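Local atomic coordinates of NikO protein (Streptomyces tendae, PDB entry 4FQD), a protein that is an enolpyruvyl transferase essential in nikkomycin biosynthesis, a MurA relative that probably transfers the enolpyruvyl group of phosphoenolpyruvate to a uridine nucleotide. Residues V330-Q344 with P357-F371. The protein carries 4 engineered substitutions. Sequence-based numbering, arbitrary orientation.
Sequences VEFTAMSRGVFSDSQ and PTYIREAVWEHRFGF
Val330 O accepts from Tyr359 N at 3.0 Å, opening the parallel pairing of strands 331-334 and 357-362, the two strands of a beta-alpha-beta unit joined through helix 344-351. Glu331 rests its CB on that of Tyr359, while its carboxylate goes to the backbone NH of Thr333 of the second subunit. On the other face of the sheet, Phe332 and Ile360 point the same way side by side, CE1 to CG1 3.7 Å. Thr333 lies along the aliphatic part of Arg361, its OG1 3.6 Å from Arg361 CB. Ala334 closes the pairing: its N donates to Arg361 O at 2.8 Å and its O accepts from Ala363 N.

After the turn at 335-338 the chain comes back on the side of the sheet that carries Glu362. Ser341, with OG anti to its own N (chi1 -165°), reaches Glu362 OE1 at 2.6 Å on the syn side, tilted 27° out of the carboxylate plane, and its carbonyl O sits over one face of the Arg368 guanidinium. In a salt bridge, Asp342 OD1 takes both NH2 (2.5 Å) and NH1 (2.8 Å) of Arg368 end-on, lying in the guanidinium plane although the carboxylate is turned 68° from it. Gln344, the first residue of helix 344-351, sends NE2 to Glu362 OE1 at 2.5 Å, nearly along the C-O direction, and lays its CG against Ile360 CG2.

Glu362 OE2 accepts from the amides of Val364 and Trp365. Replacing Glu362 by an alanine would probably leave Ser341 OG and Gln344 NE2 without the OE1 they share, and those two amides without OE2. Buried Glu362 thus divides its work: OE1 ties down the returning chain, OE2 the bend after its own strand, beside the Asp342–Arg368 salt bridge.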
loop_
_atom_site.group_PDB
_atom_site.type_symbol
_atom_site.label_atom_id
_atom_site.label_comp_id
_atom_site.label_asym_id
_atom_site.label_seq_id
_atom_site.Cartn_x
_atom_site.Cartn_y
_atom_site.Cartn_z
ATOM N N VAL A 330 -0.613 -2.204 10.760
ATOM C CA VAL A 330 -1.229 -2.312 9.444
ATOM C C VAL A 330 -0.354 -1.670 8.374
ATOM O O VAL A 330 0.440 -0.775 8.664
ATOM C CB VAL A 330 -2.611 -1.627 9.407
ATOM C CG1 VAL A 330 -3.640 -2.435 10.186
ATOM C CG2 VAL A 330 -2.512 -0.208 9.945
ATOM N N GLU A 331 -0.497 -2.138 7.139
ATOM C CA GLU A 331 0.106 -1.460 6.000
ATOM C C GLU A 331 -0.995 -1.075 5.018
ATOM O O GLU A 331 -1.878 -1.878 4.711
ATOM C CB GLU A 331 1.201 -2.312 5.341
ATOM C CG GLU A 331 0.719 -3.471 4.480
ATOM C CD GLU A 331 0.470 -3.076 3.031
ATOM O OE1 GLU A 331 -0.005 -3.933 2.260
ATOM O OE2 GLU A 331 0.749 -1.913 2.664
ATOM N N PHE A 332 -0.955 0.164 4.544
ATOM C CA PHE A 332 -1.994 0.658 3.651
ATOM C C PHE A 332 -1.511 1.842 2.828
ATOM O O PHE A 332 -0.412 2.356 3.035
ATOM C CB PHE A 332 -3.241 1.055 4.447
ATOM C CG PHE A 332 -3.033 2.234 5.353
ATOM C CD1 PHE A 332 -2.527 2.061 6.631
ATOM C CD2 PHE A 332 -3.346 3.515 4.930
ATOM C CE1 PHE A 332 -2.334 3.143 7.468
ATOM C CE2 PHE A 332 -3.154 4.601 5.761
ATOM C CZ PHE A 332 -2.648 4.414 7.033
ATOM N N THR A 333 -2.353 2.274 1.898
ATOM C CA THR A 333 -2.027 3.402 1.041
ATOM C C THR A 333 -3.148 4.432 1.058
ATOM O O THR A 333 -4.289 4.126 0.713
ATOM C CB THR A 333 -1.786 2.949 -0.411
ATOM O OG1 THR A 333 -0.678 2.040 -0.452
ATOM C CG2 THR A 333 -1.486 4.144 -1.297
ATOM N N ALA A 334 -2.822 5.651 1.471
ATOM C CA ALA A 334 -3.781 6.746 1.421
ATOM C C ALA A 334 -4.009 7.147 -0.032
ATOM O O ALA A 334 -3.094 7.623 -0.702
ATOM C CB ALA A 334 -3.281 7.929 2.231
ATOM N N MET A 335 -5.230 6.947 -0.515
ATOM C CA MET A 335 -5.544 7.206 -1.915
ATOM C C MET A 335 -6.911 7.865 -2.085
ATOM O O MET A 335 -7.702 7.932 -1.144
ATOM C CB MET A 335 -5.477 5.908 -2.721
ATOM C CG MET A 335 -6.365 4.805 -2.177
ATOM S SD MET A 335 -6.169 3.242 -3.048
ATOM C CE MET A 335 -7.433 2.256 -2.249
ATOM N N SER A 336 -7.177 8.347 -3.296
ATOM C CA SER A 336 -8.407 9.071 -3.595
ATOM C C SER A 336 -9.655 8.217 -3.380
ATOM O O SER A 336 -10.644 8.681 -2.812
ATOM C CB SER A 336 -8.375 9.602 -5.029
ATOM O OG SER A 336 -7.273 10.471 -5.228
ATOM N N ARG A 337 -9.604 6.969 -3.835
ATOM C CA ARG A 337 -10.716 6.048 -3.637
ATOM C C ARG A 337 -10.439 5.099 -2.478
ATOM O O ARG A 337 -10.838 3.936 -2.502
ATOM C CB ARG A 337 -11.008 5.265 -4.917
ATOM C CG ARG A 337 -11.473 6.135 -6.069
ATOM C CD ARG A 337 -12.125 5.304 -7.155
ATOM N NE ARG A 337 -12.742 6.141 -8.178
ATOM C CZ ARG A 337 -13.571 5.688 -9.110
ATOM N NH1 ARG A 337 -13.886 4.400 -9.150
ATOM N NH2 ARG A 337 -14.088 6.522 -10.003
ATOM N N GLY A 338 -9.751 5.608 -1.463
ATOM C CA GLY A 338 -9.451 4.834 -0.275
ATOM C C GLY A 338 -9.339 5.716 0.952
ATOM O O GLY A 338 -10.148 6.623 1.151
ATOM N N VAL A 339 -8.329 5.450 1.774
ATOM C CA VAL A 339 -8.100 6.220 2.989
ATOM C C VAL A 339 -7.719 7.660 2.664
ATOM O O VAL A 339 -6.867 7.906 1.809
ATOM C CB VAL A 339 -6.989 5.587 3.847
ATOM C CG1 VAL A 339 -6.762 6.398 5.114
ATOM C CG2 VAL A 339 -7.343 4.151 4.186
ATOM N N PHE A 340 -8.360 8.606 3.344
ATOM C CA PHE A 340 -8.054 10.021 3.170
ATOM C C PHE A 340 -6.605 10.327 3.523
ATOM O O PHE A 340 -5.998 9.651 4.352
ATOM C CB PHE A 340 -8.978 10.886 4.028
ATOM C CG PHE A 340 -10.302 11.178 3.390
ATOM C CD1 PHE A 340 -10.395 12.088 2.349
ATOM C CD2 PHE A 340 -11.457 10.560 3.840
ATOM C CE1 PHE A 340 -11.612 12.365 1.761
ATOM C CE2 PHE A 340 -12.677 10.834 3.256
ATOM C CZ PHE A 340 -12.755 11.739 2.216
ATOM N N SER A 341 -6.058 11.357 2.889
ATOM C CA SER A 341 -4.695 11.780 3.161
ATOM C C SER A 341 -4.618 12.455 4.528
ATOM O O SER A 341 -3.594 12.397 5.207
ATOM C CB SER A 341 -4.215 12.733 2.068
ATOM O OG SER A 341 -2.808 12.890 2.112
ATOM N N ASP A 342 -5.716 13.088 4.926
ATOM C CA ASP A 342 -5.787 13.790 6.203
ATOM C C ASP A 342 -5.964 12.831 7.377
ATOM O O ASP A 342 -5.722 13.196 8.527
ATOM C CB ASP A 342 -6.927 14.809 6.192
ATOM C CG ASP A 342 -6.652 15.981 5.273
ATOM O OD1 ASP A 342 -5.479 16.396 5.175
ATOM O OD2 ASP A 342 -7.607 16.488 4.647
ATOM N N SER A 343 -6.390 11.607 7.081
ATOM C CA SER A 343 -6.627 10.608 8.119
ATOM C C SER A 343 -5.333 9.910 8.524
ATOM O O SER A 343 -5.194 9.434 9.651
ATOM C CB SER A 343 -7.651 9.576 7.641
ATOM O OG SER A 343 -8.885 10.192 7.315
ATOM N N GLN A 344 -4.388 9.865 7.592
ATOM C CA GLN A 344 -3.114 9.174 7.793
ATOM C C GLN A 344 -2.281 9.590 9.025
ATOM O O GLN A 344 -1.729 8.721 9.702
ATOM C CB GLN A 344 -2.284 9.217 6.501
ATOM C CG GLN A 344 -0.834 9.608 6.684
ATOM C CD GLN A 344 -0.427 10.737 5.761
ATOM O OE1 GLN A 344 0.226 11.690 6.181
ATOM N NE2 GLN A 344 -0.810 10.633 4.492
ATOM N N PRO A 357 5.485 -3.049 12.983
ATOM C CA PRO A 357 5.692 -1.948 12.040
ATOM C C PRO A 357 4.408 -1.561 11.315
ATOM O O PRO A 357 3.724 -2.427 10.773
ATOM C CB PRO A 357 6.690 -2.530 11.026
ATOM C CG PRO A 357 7.090 -3.888 11.562
ATOM C CD PRO A 357 5.977 -4.326 12.443
ATOM N N THR A 358 4.088 -0.271 11.312
ATOM C CA THR A 358 2.976 0.237 10.518
ATOM C C THR A 358 3.514 0.963 9.291
ATOM O O THR A 358 4.296 1.904 9.412
ATOM C CB THR A 358 2.076 1.189 11.328
ATOM O OG1 THR A 358 1.279 0.430 12.246
ATOM C CG2 THR A 358 1.153 1.968 10.402
ATOM N N TYR A 359 3.099 0.516 8.111
ATOM C CA TYR A 359 3.574 1.098 6.863
ATOM C C TYR A 359 2.505 1.978 6.230
ATOM O O TYR A 359 1.406 1.515 5.924
ATOM C CB TYR A 359 4.000 -0.000 5.887
ATOM C CG TYR A 359 5.055 -0.932 6.438
ATOM C CD1 TYR A 359 4.699 -2.069 7.154
ATOM C CD2 TYR A 359 6.405 -0.677 6.242
ATOM C CE1 TYR A 359 5.658 -2.924 7.660
ATOM C CE2 TYR A 359 7.374 -1.527 6.745
ATOM C CZ TYR A 359 6.994 -2.648 7.452
ATOM O OH TYR A 359 7.954 -3.498 7.954
ATOM N N ILE A 360 2.833 3.249 6.036
ATOM C CA ILE A 360 1.889 4.202 5.465
ATOM C C ILE A 360 2.417 4.788 4.161
ATOM O O ILE A 360 3.488 5.396 4.132
ATOM C CB ILE A 360 1.586 5.347 6.447
ATOM C CG1 ILE A 360 1.000 4.790 7.748
ATOM C CG2 ILE A 360 0.641 6.357 5.812
ATOM C CD1 ILE A 360 0.707 5.845 8.791
ATOM N N ARG A 361 1.664 4.600 3.083
ATOM C CA ARG A 361 2.053 5.136 1.785
ATOM C C ARG A 361 1.112 6.244 1.332
ATOM O O ARG A 361 -0.108 6.079 1.334
ATOM C CB ARG A 361 2.094 4.029 0.732
ATOM C CG ARG A 361 2.785 4.442 -0.555
ATOM C CD ARG A 361 2.750 3.326 -1.576
ATOM N NE ARG A 361 3.912 3.362 -2.458
ATOM C CZ ARG A 361 5.010 2.637 -2.272
ATOM N NH1 ARG A 361 5.094 1.812 -1.240
ATOM N NH2 ARG A 361 6.022 2.733 -3.122
ATOM N N GLU A 362 1.692 7.373 0.940
ATOM C CA GLU A 362 0.923 8.515 0.467
ATOM C C GLU A 362 0.807 8.498 -1.054
ATOM O O GLU A 362 1.814 8.517 -1.760
ATOM C CB GLU A 362 1.582 9.815 0.926
ATOM C CG GLU A 362 0.955 11.062 0.342
ATOM C CD GLU A 362 -0.456 11.291 0.838
ATOM O OE1 GLU A 362 -0.650 11.366 2.069
ATOM O OE2 GLU A 362 -1.371 11.391 -0.005
ATOM N N ALA A 363 -0.424 8.467 -1.555
ATOM C CA ALA A 363 -0.654 8.413 -2.996
ATOM C C ALA A 363 -1.543 9.552 -3.489
ATOM O O ALA A 363 -2.147 9.458 -4.557
ATOM C CB ALA A 363 -1.245 7.069 -3.390
ATOM N N VAL A 364 -1.624 10.622 -2.705
ATOM C CA VAL A 364 -2.381 11.806 -3.102
ATOM C C VAL A 364 -1.526 13.063 -2.975
ATOM O O VAL A 364 -1.107 13.642 -3.977
ATOM C CB VAL A 364 -3.667 11.977 -2.264
ATOM C CG1 VAL A 364 -4.423 13.224 -2.702
ATOM C CG2 VAL A 364 -4.551 10.747 -2.385
ATOM N N TRP A 365 -1.265 13.478 -1.739
ATOM C CA TRP A 365 -0.480 14.682 -1.489
ATOM C C TRP A 365 0.950 14.362 -1.076
ATOM O O TRP A 365 1.237 14.158 0.103
ATOM C CB TRP A 365 -1.147 15.562 -0.432
ATOM C CG TRP A 365 -2.410 16.198 -0.907
ATOM C CD1 TRP A 365 -3.678 15.922 -0.482
ATOM C CD2 TRP A 365 -2.536 17.210 -1.913
ATOM N NE1 TRP A 365 -4.583 16.706 -1.156
ATOM C CE2 TRP A 365 -3.907 17.505 -2.039
ATOM C CE3 TRP A 365 -1.620 17.899 -2.714
ATOM C CZ2 TRP A 365 -4.386 18.458 -2.937
ATOM C CZ3 TRP A 365 -2.096 18.844 -3.604
ATOM C CH2 TRP A 365 -3.467 19.116 -3.709
ATOM N N GLU A 366 1.837 14.330 -2.062
ATOM C CA GLU A 366 3.254 14.091 -1.835
ATOM C C GLU A 366 3.830 15.041 -0.792
ATOM O O GLU A 366 3.438 16.205 -0.720
ATOM C CB GLU A 366 4.007 14.273 -3.147
ATOM C CG GLU A 366 5.418 13.752 -3.123
ATOM C CD GLU A 366 5.492 12.243 -2.974
ATOM O OE1 GLU A 366 4.543 11.534 -3.382
ATOM O OE2 GLU A 366 6.517 11.772 -2.443
ATOM N N HIS A 367 4.758 14.532 0.015
ATOM C CA HIS A 367 5.454 15.342 1.011
ATOM C C HIS A 367 4.533 15.974 2.053
ATOM O O HIS A 367 4.481 17.199 2.178
ATOM C CB HIS A 367 6.287 16.442 0.340
ATOM C CG HIS A 367 7.548 15.947 -0.292
ATOM N ND1 HIS A 367 7.723 15.886 -1.658
ATOM C CD2 HIS A 367 8.693 15.478 0.255
ATOM C CE1 HIS A 367 8.925 15.409 -1.923
ATOM N NE2 HIS A 367 9.535 15.152 -0.781
ATOM N N ARG A 368 3.801 15.147 2.791
ATOM C CA ARG A 368 3.048 15.647 3.940
ATOM C C ARG A 368 3.246 14.765 5.173
ATOM O O ARG A 368 2.312 14.495 5.930
ATOM C CB ARG A 368 1.563 15.849 3.614
ATOM C CG ARG A 368 0.788 14.591 3.282
ATOM C CD ARG A 368 -0.694 14.899 3.146
ATOM N NE ARG A 368 -1.286 15.365 4.398
ATOM C CZ ARG A 368 -2.560 15.719 4.535
ATOM N NH1 ARG A 368 -3.381 15.664 3.494
ATOM N NH2 ARG A 368 -3.015 16.130 5.711
ATOM N N PHE A 369 4.484 14.323 5.362
ATOM C CA PHE A 369 4.874 13.618 6.571
ATOM C C PHE A 369 5.689 14.561 7.443
ATOM O O PHE A 369 6.613 14.142 8.138
ATOM C CB PHE A 369 5.695 12.376 6.223
ATOM C CG PHE A 369 4.908 11.305 5.524
ATOM C CD1 PHE A 369 3.613 11.009 5.919
ATOM C CD2 PHE A 369 5.460 10.596 4.469
ATOM C CE1 PHE A 369 2.886 10.024 5.278
ATOM C CE2 PHE A 369 4.737 9.610 3.824
ATOM C CZ PHE A 369 3.448 9.323 4.228
ATOM N N GLY A 370 5.340 15.845 7.397
ATOM C CA GLY A 370 6.050 16.864 8.148
ATOM C C GLY A 370 5.818 16.783 9.645
ATOM O O GLY A 370 6.511 17.438 10.424
ATOM N N PHE A 371 4.838 15.982 10.048
ATOM C CA PHE A 371 4.545 15.779 11.462
ATOM C C PHE A 371 5.496 14.755 12.074
ATOM O O PHE A 371 5.695 14.728 13.289
ATOM C CB PHE A 371 3.093 15.324 11.645
ATOM C CG PHE A 371 2.757 14.050 10.917
ATOM C CD1 PHE A 371 2.286 14.082 9.615
ATOM C CD2 PHE A 371 2.909 12.820 11.536
ATOM C CE1 PHE A 371 1.975 12.912 8.943
ATOM C CE2 PHE A 371 2.602 11.647 10.871
ATOM C CZ PHE A 371 2.134 11.694 9.573
#